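Local atomic coordinates of Serine/threonine-protein kinase Tel1 (Chaetomium thermophilum, PDB entry 6SKY), a protein that probably phosphorylates serine and threonine residues followed by glutamine to activate checkpoint signalling after DNA damage, using ATP and magnesium. Residues E1659-S1664 / F2729-E2734; A1872-A1877 / L1888-L1893; D1926-Y1931 / R2640-G2645; Y2723-Y2728 / Q2737-Y2742. One frame throughout, in Å; residues are numbered along the deposited sequence.

Contact 1: residues E1659-S1664 / F2729-E2734; sequences EYRRLS and FPDPDE
Arg1661 and Asp2731 carry the closest pair of backbones in this contact, yet their CA atoms stay 10.1 Å apart: the end of helix 1657-1663 faces the turn leading into helix 2732-2755, and one long side chain spans the gap. Arg1661 places CG beside its backbone N (chi1 -72°) and is extended from CG to NE, which brings its guanidinium up to the turn. There NH2 meets Pro2730 CB at 3.4 Å, while NH1 lies at the same 3.4 Å from Asp2731 CB, both carbons lying obliquely to the guanidinium. Asp2731 sits at the N-cap position but makes no capping bond with its side chain; OD1 instead takes part in a weak hydrogen bond with Ser1655 OG. Thr1851 touches both Arg1661 and Pro2730. Through this side chain a short helix from the alpha-solenoid part of the chain reaches the kinase part. The carboxylate of Asp2731 is turned 79° from the guanidinium plane, with OD2 4.3 Å from Arg1661 NH1 and well out of that plane. No N-H points at this oxygen, so the attraction probably acts as charge at a distance and depends little on exact orientation; the carboxylate of Glu2734 may add a further weak pull on Arg1661.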
# COMPACT_ATOMS: atom_id res chain seq x y z
N GLU A 1659 -46.96 -17.88 0.51
CA GLU A 1659 -48.06 -18.84 0.53
C GLU A 1659 -49.39 -18.13 0.76
O GLU A 1659 -50.40 -18.49 0.15
CB GLU A 1659 -47.82 -19.89 1.60
CG GLU A 1659 -46.41 -19.92 2.12
CD GLU A 1659 -45.39 -20.38 1.10
OE1 GLU A 1659 -45.78 -21.00 0.09
OE2 GLU A 1659 -44.18 -20.12 1.31
N TYR A 1660 -49.41 -17.14 1.64
CA TYR A 1660 -50.64 -16.39 1.85
C TYR A 1660 -51.05 -15.65 0.60
O TYR A 1660 -52.25 -15.42 0.39
CB TYR A 1660 -50.47 -15.40 3.00
CG TYR A 1660 -49.99 -15.98 4.29
CD1 TYR A 1660 -50.13 -17.32 4.58
CD2 TYR A 1660 -49.39 -15.18 5.24
CE1 TYR A 1660 -49.68 -17.83 5.76
CE2 TYR A 1660 -48.95 -15.68 6.41
CZ TYR A 1660 -49.09 -17.01 6.67
OH TYR A 1660 -48.64 -17.49 7.87
N ARG A 1661 -50.10 -15.27 -0.24
CA ARG A 1661 -50.45 -14.60 -1.48
C ARG A 1661 -50.79 -15.57 -2.59
O ARG A 1661 -51.53 -15.22 -3.51
CB ARG A 1661 -49.32 -13.68 -1.92
CG ARG A 1661 -49.23 -12.47 -1.05
CD ARG A 1661 -47.96 -11.69 -1.26
NE ARG A 1661 -47.87 -10.63 -0.27
CZ ARG A 1661 -46.84 -9.80 -0.17
NH1 ARG A 1661 -45.82 -9.90 -1.00
NH2 ARG A 1661 -46.85 -8.86 0.76
N ARG A 1662 -50.28 -16.79 -2.52
CA ARG A 1662 -50.70 -17.82 -3.46
C ARG A 1662 -52.13 -18.26 -3.19
O ARG A 1662 -52.91 -18.46 -4.11
CB ARG A 1662 -49.75 -19.01 -3.40
CG ARG A 1662 -50.09 -20.10 -4.37
CD ARG A 1662 -49.25 -21.33 -4.11
NE ARG A 1662 -49.58 -21.95 -2.83
CZ ARG A 1662 -50.59 -22.80 -2.65
NH1 ARG A 1662 -51.38 -23.12 -3.67
NH2 ARG A 1662 -50.82 -23.32 -1.46
N LEU A 1663 -52.48 -18.41 -1.91
CA LEU A 1663 -53.83 -18.83 -1.55
C LEU A 1663 -54.84 -17.74 -1.87
O LEU A 1663 -55.77 -17.94 -2.66
CB LEU A 1663 -53.89 -19.19 -0.08
CG LEU A 1663 -53.05 -20.40 0.32
CD1 LEU A 1663 -53.01 -20.53 1.82
CD2 LEU A 1663 -53.66 -21.63 -0.29
N SER A 1664 -54.69 -16.57 -1.25
CA SER A 1664 -55.62 -15.46 -1.43
C SER A 1664 -55.33 -14.76 -2.75
O SER A 1664 -54.95 -13.59 -2.81
CB SER A 1664 -55.54 -14.50 -0.26
OG SER A 1664 -54.23 -14.02 -0.09
N PHE A 2729 -43.63 -2.94 -2.34
CA PHE A 2729 -43.05 -4.23 -1.96
C PHE A 2729 -43.35 -4.47 -0.49
O PHE A 2729 -42.58 -4.06 0.39
CB PHE A 2729 -41.55 -4.26 -2.22
CG PHE A 2729 -41.14 -3.58 -3.50
CD1 PHE A 2729 -41.29 -4.20 -4.71
CD2 PHE A 2729 -40.59 -2.32 -3.47
CE1 PHE A 2729 -40.92 -3.57 -5.87
CE2 PHE A 2729 -40.21 -1.69 -4.64
CZ PHE A 2729 -40.38 -2.32 -5.83
N PRO A 2730 -44.47 -5.12 -0.17
CA PRO A 2730 -44.80 -5.38 1.24
C PRO A 2730 -44.13 -6.61 1.83
O PRO A 2730 -44.15 -6.77 3.06
CB PRO A 2730 -46.32 -5.55 1.21
CG PRO A 2730 -46.75 -5.08 -0.14
CD PRO A 2730 -45.62 -5.38 -1.04
N ASP A 2731 -43.55 -7.47 1.02
CA ASP A 2731 -42.81 -8.64 1.49
C ASP A 2731 -41.41 -8.23 1.90
O ASP A 2731 -40.71 -7.59 1.11
CB ASP A 2731 -42.76 -9.67 0.37
CG ASP A 2731 -42.30 -11.03 0.84
OD1 ASP A 2731 -42.12 -11.23 2.04
OD2 ASP A 2731 -42.13 -11.91 -0.02
N PRO A 2732 -40.96 -8.55 3.11
CA PRO A 2732 -39.65 -8.05 3.56
C PRO A 2732 -38.46 -8.51 2.75
O PRO A 2732 -37.47 -7.77 2.65
CB PRO A 2732 -39.58 -8.56 5.00
CG PRO A 2732 -40.97 -8.63 5.42
CD PRO A 2732 -41.73 -9.09 4.23
N ASP A 2733 -38.50 -9.69 2.15
CA ASP A 2733 -37.40 -10.12 1.31
C ASP A 2733 -37.29 -9.26 0.06
O ASP A 2733 -36.23 -8.71 -0.25
CB ASP A 2733 -37.59 -11.58 0.93
CG ASP A 2733 -38.18 -12.40 2.05
OD1 ASP A 2733 -37.79 -12.17 3.22
OD2 ASP A 2733 -39.03 -13.27 1.78
N GLU A 2734 -38.40 -9.14 -0.66
CA GLU A 2734 -38.47 -8.27 -1.82
C GLU A 2734 -38.17 -6.83 -1.45
O GLU A 2734 -37.46 -6.14 -2.16
CB GLU A 2734 -39.84 -8.39 -2.46
CG GLU A 2734 -39.89 -7.97 -3.90
CD GLU A 2734 -41.29 -8.00 -4.44
OE1 GLU A 2734 -42.24 -8.05 -3.63
OE2 GLU A 2734 -41.45 -7.97 -5.68

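Contact 2: residues A1872-A1877 / L1888-L1893; sequences ASAAAA and LLFAEL
Ala1875 and Phe1890 mark the closest backbone approach of two neighbouring helices, their CA atoms 5.1 Å apart. Apolar packing begins at this pair: Ala1875 CB rests on Phe1890 CB at 3.8 Å. The same methyl also reaches the next residue of the facing helix, lying 4.0 Å from Ala1891 N and 4.4 Å from Ala1891 CB. Small side chains at Ala1874, Ala1875 and Ala1891 let the short axes approach to 8.0 Å, with directions 164° apart. Helices 1871-1880 and 1884-1898 thus form an antiparallel helical hairpin, joined by a short turn, an arrangement familiar from alpha-solenoid proteins and consistent with the alpha-solenoid build of this kinase. The aromatic interaction is a CH-pi contact. Phe1890 has CG beside its backbone N (chi1 -75°), a torsion that lays the ring alongside the opposite helix, where Ala1874 CB covers one face, offset toward the rim, 4.2 Å from the ring centroid. Ala1874 O also lies beside the ring, 3.7 Å from Phe1890 CD2. Hydrogen bonding stays within each helix, as in the 3.0 Å bond from Glu1892 N to Leu1888 O, and none crosses the interface. Beyond the pair, Ile1843, Ile1846 and Leu1847 of helix 1836-1849 also pack against Phe1890, while Leu1917 of helix 1916-1923 meets Ala1891. On the kinase helix 2732-2755, Leu1888 meets Phe2736 and Leu1889 meets Trp2735.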
# COMPACT_ATOMS: atom_id res chain seq x y z
N ALA A 1872 -40.35 -2.44 18.46
CA ALA A 1872 -39.05 -2.83 18.98
C ALA A 1872 -39.08 -4.25 19.53
O ALA A 1872 -38.16 -5.04 19.31
CB ALA A 1872 -38.60 -1.85 20.05
N SER A 1873 -40.16 -4.59 20.24
CA SER A 1873 -40.32 -5.95 20.74
C SER A 1873 -40.46 -6.94 19.60
O SER A 1873 -39.89 -8.03 19.64
CB SER A 1873 -41.53 -6.02 21.66
OG SER A 1873 -41.45 -5.02 22.64
N ALA A 1874 -41.22 -6.58 18.57
CA ALA A 1874 -41.38 -7.45 17.41
C ALA A 1874 -40.07 -7.62 16.66
O ALA A 1874 -39.77 -8.71 16.17
CB ALA A 1874 -42.45 -6.89 16.48
N ALA A 1875 -39.26 -6.56 16.58
CA ALA A 1875 -37.94 -6.69 15.96
C ALA A 1875 -37.05 -7.64 16.73
O ALA A 1875 -36.38 -8.50 16.15
CB ALA A 1875 -37.29 -5.32 15.85
N ALA A 1876 -37.01 -7.49 18.06
CA ALA A 1876 -36.23 -8.41 18.88
C ALA A 1876 -36.72 -9.85 18.73
O ALA A 1876 -35.91 -10.78 18.59
CB ALA A 1876 -36.28 -7.98 20.33
N ALA A 1877 -38.03 -10.04 18.73
CA ALA A 1877 -38.60 -11.38 18.57
C ALA A 1877 -38.20 -11.99 17.25
O ALA A 1877 -37.82 -13.16 17.19
CB ALA A 1877 -40.12 -11.31 18.69
N LEU A 1888 -35.30 -6.30 10.31
CA LEU A 1888 -34.89 -4.98 9.84
C LEU A 1888 -36.10 -4.12 9.48
O LEU A 1888 -36.13 -2.93 9.79
CB LEU A 1888 -33.95 -5.12 8.66
CG LEU A 1888 -33.38 -3.84 8.06
CD1 LEU A 1888 -32.67 -3.04 9.10
CD2 LEU A 1888 -32.44 -4.20 6.97
N LEU A 1889 -37.10 -4.71 8.82
CA LEU A 1889 -38.31 -3.96 8.53
C LEU A 1889 -38.99 -3.48 9.81
O LEU A 1889 -39.44 -2.33 9.90
CB LEU A 1889 -39.25 -4.80 7.69
CG LEU A 1889 -40.63 -4.22 7.37
CD1 LEU A 1889 -40.53 -2.97 6.57
CD2 LEU A 1889 -41.42 -5.24 6.63
N PHE A 1890 -39.08 -4.35 10.82
CA PHE A 1890 -39.69 -3.94 12.08
C PHE A 1890 -38.87 -2.86 12.77
O PHE A 1890 -39.43 -1.95 13.38
CB PHE A 1890 -39.86 -5.13 13.00
CG PHE A 1890 -40.98 -6.03 12.62
CD1 PHE A 1890 -42.11 -5.53 12.02
CD2 PHE A 1890 -40.91 -7.38 12.87
CE1 PHE A 1890 -43.13 -6.36 11.67
CE2 PHE A 1890 -41.93 -8.21 12.53
CZ PHE A 1890 -43.04 -7.70 11.93
N ALA A 1891 -37.54 -2.95 12.69
CA ALA A 1891 -36.70 -1.93 13.31
C ALA A 1891 -36.89 -0.58 12.65
O ALA A 1891 -36.86 0.46 13.32
CB ALA A 1891 -35.24 -2.36 13.24
N GLU A 1892 -37.09 -0.57 11.33
CA GLU A 1892 -37.35 0.70 10.66
C GLU A 1892 -38.71 1.27 11.02
O GLU A 1892 -38.85 2.48 11.21
CB GLU A 1892 -37.22 0.51 9.16
CG GLU A 1892 -35.86 0.03 8.78
CD GLU A 1892 -35.27 0.81 7.65
OE1 GLU A 1892 -35.98 1.68 7.11
OE2 GLU A 1892 -34.10 0.57 7.30
N LEU A 1893 -39.73 0.42 11.12
CA LEU A 1893 -41.03 0.90 11.58
C LEU A 1893 -40.94 1.46 13.00
O LEU A 1893 -41.57 2.48 13.32
CB LEU A 1893 -42.07 -0.21 11.51
CG LEU A 1893 -42.33 -0.76 10.11
CD1 LEU A 1893 -43.34 -1.86 10.17
CD2 LEU A 1893 -42.82 0.33 9.22

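Contact 3: residues D1926-Y1931 / R2640-G2645; sequences DPDAYY and RQRNLG
Pro1927 and Arg2642 have the nearest CA atoms, 9.0 Å apart, where the loop after helix 1916-1923 meets the Schellman motif, with Asn2643 at positive phi, that closes helix 2637-2641. Across this gap Arg2642 grips Asp1928 side-on: NH1 donates to OD1 at 3.0 Å and NE to OD2 at 3.2 Å, both nearly straight. Each oxygen offers its syn lone pair, and the carboxylate and guanidinium planes are only 3° apart. The arginine chain is extended from CG to NE, then turns about the CD-NE bond (chi4 81°) to bring the NE-NH1 edge toward the acid. Pro1927 CB lies 3.7 Å from Arg2642 NH1. The remaining nitrogen, NH2, forms a salt bridge with Glu2638; on the acid, OD1 has a second salt bridge from Arg2819 of helix 2816-2828. With a leucine in place of Arg2642, Asp1928 OD2 would probably lose its donor and Glu2638 be left without its mate. These charges alternate as Glu2638, Arg2642, Asp1928 and Arg2819, a network that joins the FAT region to two parts of the kinase; two coplanar bonds fix the rotation of both groups, and the flanking charges would likely keep Asp1928 ionised.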
# COMPACT_ATOMS: atom_id res chain seq x y z
N ASP A 1926 -25.95 -8.97 3.28
CA ASP A 1926 -25.53 -7.91 2.39
C ASP A 1926 -24.07 -7.64 2.70
O ASP A 1926 -23.67 -7.69 3.87
CB ASP A 1926 -26.34 -6.63 2.57
CG ASP A 1926 -26.38 -5.79 1.31
OD1 ASP A 1926 -26.78 -6.33 0.26
OD2 ASP A 1926 -26.03 -4.60 1.37
N PRO A 1927 -23.25 -7.37 1.69
CA PRO A 1927 -21.84 -7.07 1.97
C PRO A 1927 -21.62 -5.76 2.72
O PRO A 1927 -20.71 -5.69 3.54
CB PRO A 1927 -21.20 -7.02 0.57
CG PRO A 1927 -22.18 -7.65 -0.34
CD PRO A 1927 -23.52 -7.42 0.25
N ASP A 1928 -22.44 -4.73 2.48
CA ASP A 1928 -22.10 -3.39 2.91
C ASP A 1928 -22.94 -2.86 4.06
O ASP A 1928 -22.59 -1.81 4.61
CB ASP A 1928 -22.23 -2.41 1.75
CG ASP A 1928 -21.45 -2.84 0.53
OD1 ASP A 1928 -20.39 -3.47 0.70
OD2 ASP A 1928 -21.90 -2.55 -0.59
N ALA A 1929 -24.03 -3.52 4.44
CA ALA A 1929 -24.95 -2.92 5.40
C ALA A 1929 -24.32 -2.76 6.77
O ALA A 1929 -24.54 -1.76 7.45
CB ALA A 1929 -26.22 -3.76 5.48
N TYR A 1930 -23.52 -3.75 7.19
CA TYR A 1930 -22.90 -3.72 8.51
C TYR A 1930 -22.15 -2.44 8.78
O TYR A 1930 -22.10 -1.97 9.92
CB TYR A 1930 -21.95 -4.91 8.64
CG TYR A 1930 -21.18 -4.96 9.92
CD1 TYR A 1930 -21.75 -5.43 11.08
CD2 TYR A 1930 -19.85 -4.55 9.97
CE1 TYR A 1930 -21.05 -5.48 12.25
CE2 TYR A 1930 -19.15 -4.60 11.14
CZ TYR A 1930 -19.75 -5.07 12.27
OH TYR A 1930 -19.05 -5.13 13.45
N TYR A 1931 -21.55 -1.84 7.75
CA TYR A 1931 -20.71 -0.67 7.92
C TYR A 1931 -21.50 0.60 8.15
O TYR A 1931 -20.90 1.64 8.41
CB TYR A 1931 -19.81 -0.50 6.71
CG TYR A 1931 -18.96 -1.71 6.45
CD1 TYR A 1931 -17.69 -1.80 6.97
CD2 TYR A 1931 -19.43 -2.75 5.69
CE1 TYR A 1931 -16.92 -2.90 6.74
CE2 TYR A 1931 -18.66 -3.85 5.45
CZ TYR A 1931 -17.41 -3.93 5.99
OH TYR A 1931 -16.64 -5.03 5.75
N ARG A 2640 -18.30 -5.33 -10.24
CA ARG A 2640 -18.99 -6.42 -10.89
C ARG A 2640 -19.67 -7.33 -9.89
O ARG A 2640 -20.74 -7.88 -10.18
CB ARG A 2640 -17.99 -7.20 -11.74
CG ARG A 2640 -18.43 -8.53 -12.25
CD ARG A 2640 -17.27 -9.15 -12.98
NE ARG A 2640 -17.49 -10.55 -13.31
CZ ARG A 2640 -16.65 -11.28 -14.02
NH1 ARG A 2640 -16.92 -12.55 -14.28
NH2 ARG A 2640 -15.53 -10.74 -14.49
N GLN A 2641 -19.10 -7.49 -8.70
CA GLN A 2641 -19.73 -8.30 -7.67
C GLN A 2641 -21.07 -7.71 -7.25
O GLN A 2641 -21.98 -8.45 -6.87
CB GLN A 2641 -18.79 -8.41 -6.48
CG GLN A 2641 -19.35 -9.16 -5.31
CD GLN A 2641 -18.56 -8.91 -4.06
OE1 GLN A 2641 -19.06 -9.06 -2.95
NE2 GLN A 2641 -17.30 -8.51 -4.23
N ARG A 2642 -21.22 -6.39 -7.32
CA ARG A 2642 -22.42 -5.69 -6.92
C ARG A 2642 -23.28 -5.26 -8.09
O ARG A 2642 -24.28 -4.57 -7.88
CB ARG A 2642 -22.05 -4.46 -6.09
CG ARG A 2642 -21.44 -4.81 -4.79
CD ARG A 2642 -20.68 -3.67 -4.21
NE ARG A 2642 -20.20 -3.99 -2.88
CZ ARG A 2642 -19.12 -4.72 -2.64
NH1 ARG A 2642 -18.76 -4.96 -1.39
NH2 ARG A 2642 -18.39 -5.19 -3.63
N ASN A 2643 -22.92 -5.64 -9.31
CA ASN A 2643 -23.66 -5.25 -10.51
C ASN A 2643 -23.85 -3.75 -10.59
O ASN A 2643 -24.91 -3.26 -10.96
CB ASN A 2643 -25.01 -5.96 -10.59
CG ASN A 2643 -24.90 -7.44 -10.34
OD1 ASN A 2643 -25.69 -8.00 -9.60
ND2 ASN A 2643 -23.92 -8.07 -10.95
N LEU A 2644 -22.81 -3.00 -10.23
CA LEU A 2644 -22.89 -1.55 -10.30
C LEU A 2644 -22.84 -1.12 -11.76
O LEU A 2644 -21.92 -1.48 -12.49
CB LEU A 2644 -21.77 -0.90 -9.50
CG LEU A 2644 -21.89 -0.97 -7.99
CD1 LEU A 2644 -20.63 -0.50 -7.34
CD2 LEU A 2644 -23.03 -0.12 -7.54
N GLY A 2645 -23.84 -0.37 -12.17
CA GLY A 2645 -23.95 0.11 -13.53
C GLY A 2645 -25.15 1.01 -13.62
O GLY A 2645 -25.83 1.28 -12.63

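Contact 4: residues Y2723-Y2728 / Q2737-Y2742; sequences YFFMEY and QKRTNY
Lys2738 O accepts the helical hydrogen bond from Tyr2742 N at 3.0 Å, and the ring of Phe2725 comes up beside the same oxygen, its CE1 3.8 Å away. That ring is the centre of the contact. Its CG lies beside the backbone N (chi1 -59°), which sends the ring from the short, weakly bonded helix 2722-2726 onto the second and third turns of helix 2732-2755. Arg2739 CG stands over the centre of one face, 4.1 Å from the ring centroid, in a CH-pi contact, and Phe2724 CD2 covers the centre of the opposite face. The arginine bends at chi3 and leads its guanidinium away, turned 86° from the ring plane, to a salt bridge with Glu1892; its aliphatic part does the packing. Tyr2742 receives the outer end of Phe2725: CZ touches Tyr2742 CB at 3.5 Å, and the phenylalanine edge points toward the tyrosine face in an offset edge-to-face pair, centroids 5.3 Å apart and planes at 69°. Tyr2742 OH hydrogen-bonds to Ile2804 O, which probably steadies that ring. Replacing Phe2725 with an alanine would probably open a gap between the two helices, leaving the Tyr2742 face without its edge partner and the Arg2739 chain without its ring. The arrangement joins two successive helices in the C-lobe of the PI3/PI4-kinase fold, packed through one aromatic side chain; the longer precedes the loop bearing His2762, His2764 and Asn2765 of the nucleotide and magnesium sites.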
# COMPACT_ATOMS: atom_id res chain seq x y z
N TYR A 2723 -41.56 5.40 1.90
CA TYR A 2723 -42.80 4.70 1.66
C TYR A 2723 -42.90 4.13 0.26
O TYR A 2723 -43.67 3.20 0.06
CB TYR A 2723 -43.98 5.62 1.91
CG TYR A 2723 -44.15 5.95 3.36
CD1 TYR A 2723 -43.84 7.20 3.85
CD2 TYR A 2723 -44.60 5.00 4.25
CE1 TYR A 2723 -43.99 7.50 5.16
CE2 TYR A 2723 -44.76 5.29 5.57
CZ TYR A 2723 -44.45 6.54 6.02
OH TYR A 2723 -44.60 6.83 7.35
N PHE A 2724 -42.13 4.64 -0.70
CA PHE A 2724 -42.19 4.08 -2.04
C PHE A 2724 -41.99 2.58 -2.00
O PHE A 2724 -42.62 1.83 -2.74
CB PHE A 2724 -41.15 4.72 -2.95
CG PHE A 2724 -41.11 4.15 -4.33
CD1 PHE A 2724 -41.95 4.61 -5.31
CD2 PHE A 2724 -40.23 3.13 -4.65
CE1 PHE A 2724 -41.92 4.09 -6.56
CE2 PHE A 2724 -40.21 2.60 -5.90
CZ PHE A 2724 -41.05 3.08 -6.85
N PHE A 2725 -41.12 2.11 -1.11
CA PHE A 2725 -40.81 0.70 -1.02
C PHE A 2725 -41.78 -0.04 -0.13
O PHE A 2725 -41.99 -1.24 -0.33
CB PHE A 2725 -39.38 0.53 -0.51
CG PHE A 2725 -38.37 1.17 -1.38
CD1 PHE A 2725 -37.92 0.53 -2.51
CD2 PHE A 2725 -37.91 2.43 -1.11
CE1 PHE A 2725 -37.02 1.13 -3.33
CE2 PHE A 2725 -37.01 3.03 -1.94
CZ PHE A 2725 -36.57 2.37 -3.04
N MET A 2726 -42.39 0.63 0.83
CA MET A 2726 -43.33 -0.04 1.70
C MET A 2726 -44.69 -0.22 1.06
O MET A 2726 -45.50 -1.00 1.58
CB MET A 2726 -43.48 0.72 3.01
CG MET A 2726 -42.36 0.48 3.98
SD MET A 2726 -42.39 1.63 5.35
CE MET A 2726 -40.84 1.23 6.14
N GLU A 2727 -44.97 0.45 -0.04
CA GLU A 2727 -46.25 0.33 -0.69
C GLU A 2727 -46.17 -0.25 -2.08
O GLU A 2727 -47.21 -0.42 -2.73
CB GLU A 2727 -46.94 1.70 -0.75
CG GLU A 2727 -46.48 2.59 -1.84
CD GLU A 2727 -47.09 3.96 -1.74
OE1 GLU A 2727 -47.09 4.53 -0.64
OE2 GLU A 2727 -47.59 4.45 -2.77
N TYR A 2728 -44.98 -0.58 -2.57
CA TYR A 2728 -44.84 -1.38 -3.77
C TYR A 2728 -44.27 -2.75 -3.49
O TYR A 2728 -44.42 -3.64 -4.32
CB TYR A 2728 -43.97 -0.67 -4.80
CG TYR A 2728 -44.67 0.43 -5.54
CD1 TYR A 2728 -45.44 0.16 -6.65
CD2 TYR A 2728 -44.57 1.74 -5.13
CE1 TYR A 2728 -46.09 1.15 -7.32
CE2 TYR A 2728 -45.22 2.74 -5.79
CZ TYR A 2728 -45.97 2.44 -6.89
OH TYR A 2728 -46.62 3.45 -7.56
N GLN A 2737 -34.37 -6.37 -0.96
CA GLN A 2737 -33.63 -6.43 -2.21
C GLN A 2737 -33.86 -5.19 -3.06
O GLN A 2737 -32.92 -4.66 -3.66
CB GLN A 2737 -34.02 -7.69 -2.97
CG GLN A 2737 -33.20 -7.93 -4.19
CD GLN A 2737 -33.93 -8.79 -5.18
OE1 GLN A 2737 -34.87 -9.49 -4.83
NE2 GLN A 2737 -33.51 -8.73 -6.44
N LYS A 2738 -35.09 -4.70 -3.13
CA LYS A 2738 -35.38 -3.55 -3.97
C LYS A 2738 -34.80 -2.27 -3.40
O LYS A 2738 -34.37 -1.40 -4.15
CB LYS A 2738 -36.88 -3.40 -4.17
CG LYS A 2738 -37.55 -4.60 -4.74
CD LYS A 2738 -36.90 -5.07 -5.99
CE LYS A 2738 -37.75 -6.08 -6.68
NZ LYS A 2738 -37.48 -7.43 -6.19
N ARG A 2739 -34.79 -2.13 -2.08
CA ARG A 2739 -34.16 -0.95 -1.50
C ARG A 2739 -32.65 -0.97 -1.70
O ARG A 2739 -32.04 0.08 -1.92
CB ARG A 2739 -34.51 -0.87 -0.02
CG ARG A 2739 -34.64 0.53 0.47
CD ARG A 2739 -34.80 0.55 1.95
NE ARG A 2739 -33.70 -0.14 2.60
CZ ARG A 2739 -33.54 -0.19 3.91
NH1 ARG A 2739 -32.51 -0.83 4.44
NH2 ARG A 2739 -34.40 0.43 4.70
N THR A 2740 -32.04 -2.15 -1.67
CA THR A 2740 -30.62 -2.23 -2.00
C THR A 2740 -30.36 -1.87 -3.46
O THR A 2740 -29.37 -1.21 -3.77
CB THR A 2740 -30.09 -3.62 -1.70
OG1 THR A 2740 -30.35 -3.93 -0.33
CG2 THR A 2740 -28.62 -3.68 -1.92
N ASN A 2741 -31.23 -2.31 -4.37
CA ASN A 2741 -31.09 -1.92 -5.77
C ASN A 2741 -31.16 -0.41 -5.94
O ASN A 2741 -30.38 0.17 -6.69
CB ASN A 2741 -32.18 -2.56 -6.62
CG ASN A 2741 -31.91 -4.00 -6.92
OD1 ASN A 2741 -30.84 -4.51 -6.65
ND2 ASN A 2741 -32.89 -4.66 -7.50
N TYR A 2742 -32.11 0.23 -5.27
CA TYR A 2742 -32.21 1.68 -5.31
C TYR A 2742 -30.93 2.34 -4.85
O TYR A 2742 -30.39 3.22 -5.53
CB TYR A 2742 -33.39 2.12 -4.46
CG TYR A 2742 -33.49 3.59 -4.19
CD1 TYR A 2742 -32.98 4.13 -3.03
CD2 TYR A 2742 -34.09 4.44 -5.09
CE1 TYR A 2742 -33.06 5.45 -2.78
CE2 TYR A 2742 -34.17 5.76 -4.84
CZ TYR A 2742 -33.66 6.26 -3.68
OH TYR A 2742 -33.73 7.59 -3.41

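Helix 2732-2755 ties the set together. The turn leading into it forms one side of contact 1 and its body one side of contact 4; their centres are 14 Å apart, and they touch where Phe2729 CE1 lies 3.7 Å from Lys2738 CG. The hairpin of contact 2 meets it at several points: among them, Leu1889 CD2 lies 3.6 Å from Pro2732 CG of contact 1, and Glu1892 OE2 forms a 2.6 Å salt bridge with Arg2739 NH2 of contact 4. Contact 3 adds a lighter touch, Asp1926 OD1 to Thr2740 CG2 at 3.9 Å; its centre is about 25 Å from that of contact 1. All four lie away from the nucleotide and magnesium sites; contacts 1 and 3 cross between solenoid and kinase, while contacts 2 and 4 meet across that border.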